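Local coordinates for protein probable glutamine synthetase (PDB 4HPP) that belongs to the glutamine synthetase family and holds a magnesium ion and a glutamic acid in its catalytic domain, at residues Q125-L139 with E180-Q194. Sequence-based numbering, arbitrary orientation.
Sequences QVIAAFEHEFSLLGL and EYGQRQYEVTCRPAQ. With MG (magnesium ion), chain B; GLU (glutamic acid), chain D.
Strand 125-137 runs antiparallel to strand 185-190 and, beyond a one-residue shift in register, to 193-194: Phe-134 and Tyr-186 exchange two backbone hydrogen bonds, as do Ala-128 and Ala-193. In the gap between these paired regions a water takes over, donating to the carbonyls of Phe-130 and Val-188 and meeting His-132 ND1 in the plane of the ring. Glu-133 and Glu-187 leave the same face of the sheet and converge on magnesium. Glu-133 OE2 binds the magnesium ion at 2.2 Å and Glu-187 OE2 at 2.5 Å, their carboxylates turned 86° apart. Glu-180 binds the metal through OE1, and the bound glutamic acid through its own OE2; the ion's charge probably offsets the crowding of carboxylates. The other oxygen, Glu-133 OE1, accepts from the ligand's N at 2.8 Å. Glu-187, its CG anti to the backbone N (chi1 -170°) and the chain extended, also brings OE1 within 3.1 Å of Glu-131 OE2, a close approach of like charges. On the reverse face, Tyr-186 CB sits over the Phe-134 ring, 4.2 Å from its centroid, while Val-188 CG1 comes in at the ring edge. The hairpin 174-179/185-194 adds to the sheet of the glutamine synthetase catalytic domain, strand 235-243 pairs with 125-131, and helix 342-358 packs against Val-126, Ala-128 and Phe-130.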
loop_
_atom_site.group_PDB
_atom_site.type_symbol
_atom_site.label_atom_id
_atom_site.label_comp_id
_atom_site.label_asym_id
_atom_site.label_seq_id
_atom_site.Cartn_x
_atom_site.Cartn_y
_atom_site.Cartn_z
ATOM N N GLN A 125 -54.323 -7.559 22.517
ATOM C CA GLN A 125 -52.879 -7.627 22.355
ATOM C C GLN A 125 -52.534 -6.776 21.142
ATOM O O GLN A 125 -53.263 -6.789 20.156
ATOM C CB GLN A 125 -52.434 -9.046 22.038
ATOM C CG GLN A 125 -53.151 -10.133 22.819
ATOM C CD GLN A 125 -52.481 -10.522 24.129
ATOM O OE1 GLN A 125 -52.565 -9.792 25.124
ATOM N NE2 GLN A 125 -51.834 -11.701 24.146
ATOM N N VAL A 126 -51.416 -6.055 21.187
ATOM C CA VAL A 126 -50.977 -5.308 20.004
ATOM C C VAL A 126 -49.797 -5.919 19.293
ATOM O O VAL A 126 -48.736 -6.134 19.885
ATOM C CB VAL A 126 -50.747 -3.830 20.308
ATOM C CG1 VAL A 126 -50.311 -3.110 19.037
ATOM C CG2 VAL A 126 -52.060 -3.240 20.836
ATOM N N ILE A 127 -49.990 -6.204 18.014
ATOM C CA ILE A 127 -49.015 -6.935 17.243
ATOM C C ILE A 127 -48.647 -6.013 16.129
ATOM O O ILE A 127 -49.534 -5.607 15.354
ATOM C CB ILE A 127 -49.647 -8.176 16.600
ATOM C CG1 ILE A 127 -50.186 -9.137 17.664
ATOM C CG2 ILE A 127 -48.630 -8.856 15.701
ATOM C CD1 ILE A 127 -49.223 -10.227 18.109
ATOM N N ALA A 128 -47.350 -5.719 16.029
ATOM C CA ALA A 128 -46.858 -4.764 15.051
ATOM C C ALA A 128 -45.479 -5.105 14.507
ATOM O O ALA A 128 -44.663 -5.796 15.148
ATOM C CB ALA A 128 -46.866 -3.333 15.607
ATOM N N ALA A 129 -45.246 -4.573 13.312
ATOM C CA ALA A 129 -43.950 -4.633 12.647
ATOM C C ALA A 129 -43.727 -3.330 11.843
ATOM O O ALA A 129 -44.629 -2.833 11.156
ATOM C CB ALA A 129 -43.841 -5.883 11.779
ATOM N N PHE A 130 -42.550 -2.747 12.044
ATOM C CA PHE A 130 -42.061 -1.577 11.304
ATOM C C PHE A 130 -41.196 -2.028 10.094
ATOM O O PHE A 130 -40.304 -2.883 10.245
ATOM C CB PHE A 130 -41.189 -0.722 12.199
ATOM C CG PHE A 130 -41.884 -0.085 13.347
ATOM C CD1 PHE A 130 -42.190 1.295 13.314
ATOM C CD2 PHE A 130 -42.167 -0.813 14.501
ATOM C CE1 PHE A 130 -42.775 1.944 14.411
ATOM C CE2 PHE A 130 -42.766 -0.181 15.592
ATOM C CZ PHE A 130 -43.070 1.204 15.564
ATOM N N GLU A 131 -41.465 -1.458 8.913
ATOM C CA GLU A 131 -40.688 -1.749 7.725
ATOM C C GLU A 131 -39.835 -0.521 7.539
ATOM O O GLU A 131 -40.344 0.604 7.646
ATOM C CB GLU A 131 -41.573 -1.935 6.485
ATOM C CG GLU A 131 -42.462 -3.195 6.420
ATOM C CD GLU A 131 -43.207 -3.328 5.063
ATOM O OE1 GLU A 131 -43.747 -4.422 4.819
ATOM O OE2 GLU A 131 -43.241 -2.370 4.218
ATOM N N HIS A 132 -38.551 -0.739 7.249
ATOM C CA HIS A 132 -37.588 0.316 7.208
ATOM C C HIS A 132 -36.910 0.412 5.880
ATOM O O HIS A 132 -36.483 -0.618 5.339
ATOM C CB HIS A 132 -36.565 0.098 8.282
ATOM C CG HIS A 132 -37.083 0.357 9.698
ATOM N ND1 HIS A 132 -37.308 -0.651 10.596
ATOM C CD2 HIS A 132 -37.319 1.552 10.384
ATOM C CE1 HIS A 132 -37.700 -0.121 11.772
ATOM N NE2 HIS A 132 -37.713 1.227 11.636
ATOM N N GLU A 133 -36.820 1.637 5.323
ATOM C CA GLU A 133 -36.065 1.836 4.112
ATOM C C GLU A 133 -34.868 2.770 4.410
ATOM O O GLU A 133 -34.942 3.653 5.281
ATOM C CB GLU A 133 -36.942 2.351 2.999
ATOM C CG GLU A 133 -37.916 1.330 2.415
ATOM C CD GLU A 133 -39.023 1.996 1.596
ATOM O OE1 GLU A 133 -39.163 3.258 1.656
ATOM O OE2 GLU A 133 -39.778 1.252 0.902
ATOM N N PHE A 134 -33.754 2.545 3.716
ATOM C CA PHE A 134 -32.560 3.332 3.946
ATOM C C PHE A 134 -31.665 3.400 2.699
ATOM O O PHE A 134 -31.799 2.585 1.737
ATOM C CB PHE A 134 -31.788 2.776 5.169
ATOM C CG PHE A 134 -31.266 1.339 4.979
ATOM C CD1 PHE A 134 -32.068 0.224 5.321
ATOM C CD2 PHE A 134 -29.963 1.109 4.519
ATOM C CE1 PHE A 134 -31.606 -1.043 5.155
ATOM C CE2 PHE A 134 -29.501 -0.182 4.372
ATOM C CZ PHE A 134 -30.318 -1.251 4.664
ATOM N N SER A 135 -30.736 4.335 2.742
ATOM C CA SER A 135 -29.741 4.516 1.706
ATOM C C SER A 135 -28.537 3.861 2.235
ATOM O O SER A 135 -28.230 4.027 3.430
ATOM C CB SER A 135 -29.340 6.012 1.557
ATOM O OG SER A 135 -30.340 6.799 0.912
ATOM N N LEU A 136 -27.833 3.146 1.357
ATOM C CA LEU A 136 -26.518 2.573 1.638
ATOM C C LEU A 136 -25.483 3.304 0.819
ATOM O O LEU A 136 -25.447 3.158 -0.403
ATOM C CB LEU A 136 -26.472 1.061 1.338
ATOM C CG LEU A 136 -25.221 0.327 1.830
ATOM C CD1 LEU A 136 -25.117 0.431 3.331
ATOM C CD2 LEU A 136 -25.193 -1.141 1.448
ATOM N N LEU A 137 -24.651 4.086 1.508
ATOM C CA LEU A 137 -23.604 4.904 0.897
ATOM C C LEU A 137 -22.235 4.332 1.109
ATOM O O LEU A 137 -21.900 3.796 2.203
ATOM C CB LEU A 137 -23.645 6.332 1.450
ATOM C CG LEU A 137 -25.087 6.861 1.464
ATOM C CD1 LEU A 137 -25.185 8.194 2.190
ATOM C CD2 LEU A 137 -25.545 6.918 0.013
ATOM N N GLY A 138 -21.469 4.415 0.023
ATOM C CA GLY A 138 -20.033 4.197 0.022
ATOM C C GLY A 138 -19.682 2.962 -0.772
ATOM O O GLY A 138 -18.549 2.493 -0.720
ATOM N N LEU A 139 -20.661 2.375 -1.460
ATOM C CA LEU A 139 -20.413 1.049 -1.992
ATOM C C LEU A 139 -19.421 1.215 -3.113
ATOM O O LEU A 139 -19.426 2.222 -3.806
ATOM C CB LEU A 139 -21.678 0.347 -2.464
ATOM C CG LEU A 139 -22.725 -0.064 -1.441
ATOM C CD1 LEU A 139 -24.015 -0.596 -2.160
ATOM C CD2 LEU A 139 -22.104 -1.084 -0.534
ATOM N N GLU A 180 -34.549 -1.385 -3.104
ATOM C CA GLU A 180 -35.824 -0.681 -3.307
ATOM C C GLU A 180 -35.755 0.287 -4.527
ATOM O O GLU A 180 -34.834 0.229 -5.366
ATOM C CB GLU A 180 -36.182 0.115 -2.046
ATOM C CG GLU A 180 -37.279 -0.490 -1.194
ATOM C CD GLU A 180 -38.676 -0.236 -1.714
ATOM O OE1 GLU A 180 -39.636 -0.722 -1.089
ATOM O OE2 GLU A 180 -38.832 0.457 -2.735
ATOM N N TYR A 181 -36.696 1.225 -4.581
ATOM C CA TYR A 181 -36.902 2.017 -5.802
ATOM C C TYR A 181 -35.753 3.008 -6.042
ATOM O O TYR A 181 -35.255 3.094 -7.150
ATOM C CB TYR A 181 -38.371 2.601 -5.892
ATOM C CG TYR A 181 -38.665 3.365 -7.140
ATOM C CD1 TYR A 181 -38.399 2.814 -8.404
ATOM C CD2 TYR A 181 -39.197 4.662 -7.078
ATOM C CE1 TYR A 181 -38.630 3.524 -9.571
ATOM C CE2 TYR A 181 -39.434 5.399 -8.235
ATOM C CZ TYR A 181 -39.146 4.838 -9.470
ATOM O OH TYR A 181 -39.393 5.567 -10.605
ATOM N N GLY A 182 -35.258 3.670 -4.991
ATOM C CA GLY A 182 -34.224 4.671 -5.220
ATOM C C GLY A 182 -32.838 4.142 -5.336
ATOM O O GLY A 182 -32.523 2.988 -4.915
ATOM N N GLN A 183 -31.961 4.986 -5.845
ATOM C CA GLN A 183 -30.587 4.568 -5.994
ATOM C C GLN A 183 -29.935 4.348 -4.618
ATOM O O GLN A 183 -30.004 5.235 -3.722
ATOM C CB GLN A 183 -29.859 5.640 -6.742
ATOM C CG GLN A 183 -30.520 6.024 -8.051
ATOM C CD GLN A 183 -29.503 6.669 -8.943
ATOM O OE1 GLN A 183 -28.628 7.414 -8.468
ATOM N NE2 GLN A 183 -29.554 6.343 -10.226
ATOM N N ARG A 184 -29.315 3.176 -4.428
ATOM C CA ARG A 184 -28.722 2.792 -3.107
ATOM C C ARG A 184 -29.799 2.587 -2.037
ATOM O O ARG A 184 -29.491 2.584 -0.833
ATOM C CB ARG A 184 -27.726 3.870 -2.639
ATOM C CG ARG A 184 -26.830 4.432 -3.743
ATOM C CD ARG A 184 -25.831 3.356 -4.149
ATOM N NE ARG A 184 -24.783 3.809 -5.047
ATOM C CZ ARG A 184 -23.903 2.993 -5.642
ATOM N NH1 ARG A 184 -23.949 1.665 -5.406
ATOM N NH2 ARG A 184 -22.980 3.506 -6.490
ATOM N N GLN A 185 -31.081 2.484 -2.435
ATOM C CA GLN A 185 -32.063 2.228 -1.441
ATOM C C GLN A 185 -32.231 0.715 -1.209
ATOM O O GLN A 185 -32.329 -0.078 -2.189
ATOM C CB GLN A 185 -33.372 2.835 -1.838
ATOM C CG GLN A 185 -34.316 2.959 -0.660
ATOM C CD GLN A 185 -35.665 3.545 -1.005
ATOM O OE1 GLN A 185 -36.184 3.365 -2.121
ATOM N NE2 GLN A 185 -36.272 4.223 -0.027
ATOM N N TYR A 186 -32.285 0.348 0.076
ATOM C CA TYR A 186 -32.612 -1.018 0.523
ATOM C C TYR A 186 -33.693 -1.034 1.598
ATOM O O TYR A 186 -33.985 -0.027 2.219
ATOM C CB TYR A 186 -31.376 -1.714 1.052
ATOM C CG TYR A 186 -30.335 -1.771 -0.033
ATOM C CD1 TYR A 186 -30.288 -2.875 -0.893
ATOM C CD2 TYR A 186 -29.463 -0.675 -0.276
ATOM C CE1 TYR A 186 -29.396 -2.944 -1.913
ATOM C CE2 TYR A 186 -28.540 -0.756 -1.300
ATOM C CZ TYR A 186 -28.521 -1.899 -2.117
ATOM O OH TYR A 186 -27.641 -2.039 -3.164
ATOM N N GLU A 187 -34.330 -2.184 1.751
ATOM C CA GLU A 187 -35.342 -2.374 2.759
ATOM C C GLU A 187 -35.126 -3.711 3.462
ATOM O O GLU A 187 -34.896 -4.750 2.835
ATOM C CB GLU A 187 -36.725 -2.312 2.149
ATOM C CG GLU A 187 -37.839 -2.252 3.200
ATOM C CD GLU A 187 -39.256 -2.347 2.617
ATOM O OE1 GLU A 187 -40.235 -2.382 3.393
ATOM O OE2 GLU A 187 -39.415 -2.365 1.391
ATOM N N VAL A 188 -35.178 -3.660 4.777
ATOM C CA VAL A 188 -35.225 -4.875 5.548
ATOM C C VAL A 188 -36.509 -4.911 6.418
ATOM O O VAL A 188 -36.933 -3.889 6.967
ATOM C CB VAL A 188 -33.933 -5.101 6.335
ATOM C CG1 VAL A 188 -33.616 -3.917 7.247
ATOM C CG2 VAL A 188 -34.032 -6.403 7.129
ATOM N N THR A 189 -37.153 -6.077 6.458
ATOM C CA THR A 189 -38.388 -6.254 7.188
ATOM C C THR A 189 -38.129 -7.411 8.160
ATOM O O THR A 189 -37.240 -8.284 7.960
ATOM C CB THR A 189 -39.589 -6.605 6.275
ATOM O OG1 THR A 189 -39.277 -7.777 5.552
ATOM C CG2 THR A 189 -39.928 -5.560 5.239
ATOM N N CYS A 190 -38.905 -7.409 9.227
ATOM C CA CYS A 190 -38.795 -8.429 10.232
ATOM C C CYS A 190 -40.161 -8.947 10.619
ATOM O O CYS A 190 -41.198 -8.371 10.252
ATOM C CB CYS A 190 -38.116 -7.869 11.465
ATOM S SG CYS A 190 -36.407 -7.392 11.187
ATOM N N ARG A 191 -40.147 -10.027 11.402
ATOM C CA ARG A 191 -41.355 -10.643 11.866
ATOM C C ARG A 191 -42.045 -9.711 12.881
ATOM O O ARG A 191 -41.397 -9.020 13.629
ATOM C CB ARG A 191 -40.980 -12.009 12.435
ATOM C CG ARG A 191 -40.699 -13.042 11.322
ATOM C CD ARG A 191 -40.421 -14.465 11.812
ATOM N NE ARG A 191 -40.787 -14.628 13.235
ATOM C CZ ARG A 191 -42.037 -14.676 13.735
ATOM N NH1 ARG A 191 -43.106 -14.581 12.925
ATOM N NH2 ARG A 191 -42.214 -14.807 15.066
ATOM N N PRO A 192 -43.371 -9.696 12.938
ATOM C CA PRO A 192 -44.028 -8.809 13.941
ATOM C C PRO A 192 -43.662 -9.138 15.414
ATOM O O PRO A 192 -43.224 -10.251 15.695
ATOM C CB PRO A 192 -45.505 -9.133 13.735
ATOM C CG PRO A 192 -45.601 -10.050 12.528
ATOM C CD PRO A 192 -44.284 -10.729 12.411
ATOM N N ALA A 193 -43.841 -8.213 16.353
ATOM C CA ALA A 193 -43.622 -8.486 17.829
ATOM C C ALA A 193 -44.798 -7.910 18.616
ATOM O O ALA A 193 -45.503 -7.077 18.086
ATOM C CB ALA A 193 -42.307 -7.875 18.368
ATOM N N GLN A 194 -45.003 -8.314 19.874
ATOM C CA GLN A 194 -46.169 -7.824 20.588
ATOM C C GLN A 194 -45.844 -6.618 21.439
ATOM O O GLN A 194 -44.858 -6.599 22.088
ATOM C CB GLN A 194 -46.780 -8.927 21.422
ATOM C CG GLN A 194 -48.177 -8.598 21.944
ATOM C CD GLN A 194 -48.709 -9.665 22.905
ATOM O OE1 GLN A 194 -49.797 -9.535 23.480
ATOM N NE2 GLN A 194 -47.935 -10.716 23.089
HETATM MG MG MG B . -40.958 -0.541 0.588
HETATM N N GLU D . -40.328 4.797 -0.321
HETATM C CA GLU D . -41.818 4.917 -0.055
HETATM C C GLU D . -42.220 5.744 1.188
HETATM O O GLU D . -41.686 6.817 1.446
HETATM C CB GLU D . -42.445 3.532 0.045
HETATM C CG GLU D . -42.492 2.799 -1.268
HETATM C CD GLU D . -42.907 1.376 -1.099
HETATM O OE1 GLU D . -43.998 1.052 -1.593
HETATM O OE2 GLU D . -42.159 0.593 -0.463
HETATM O OXT GLU D . -43.084 5.364 1.985
HETATM O O HOH W 1 -37.538 -2.876 9.296
#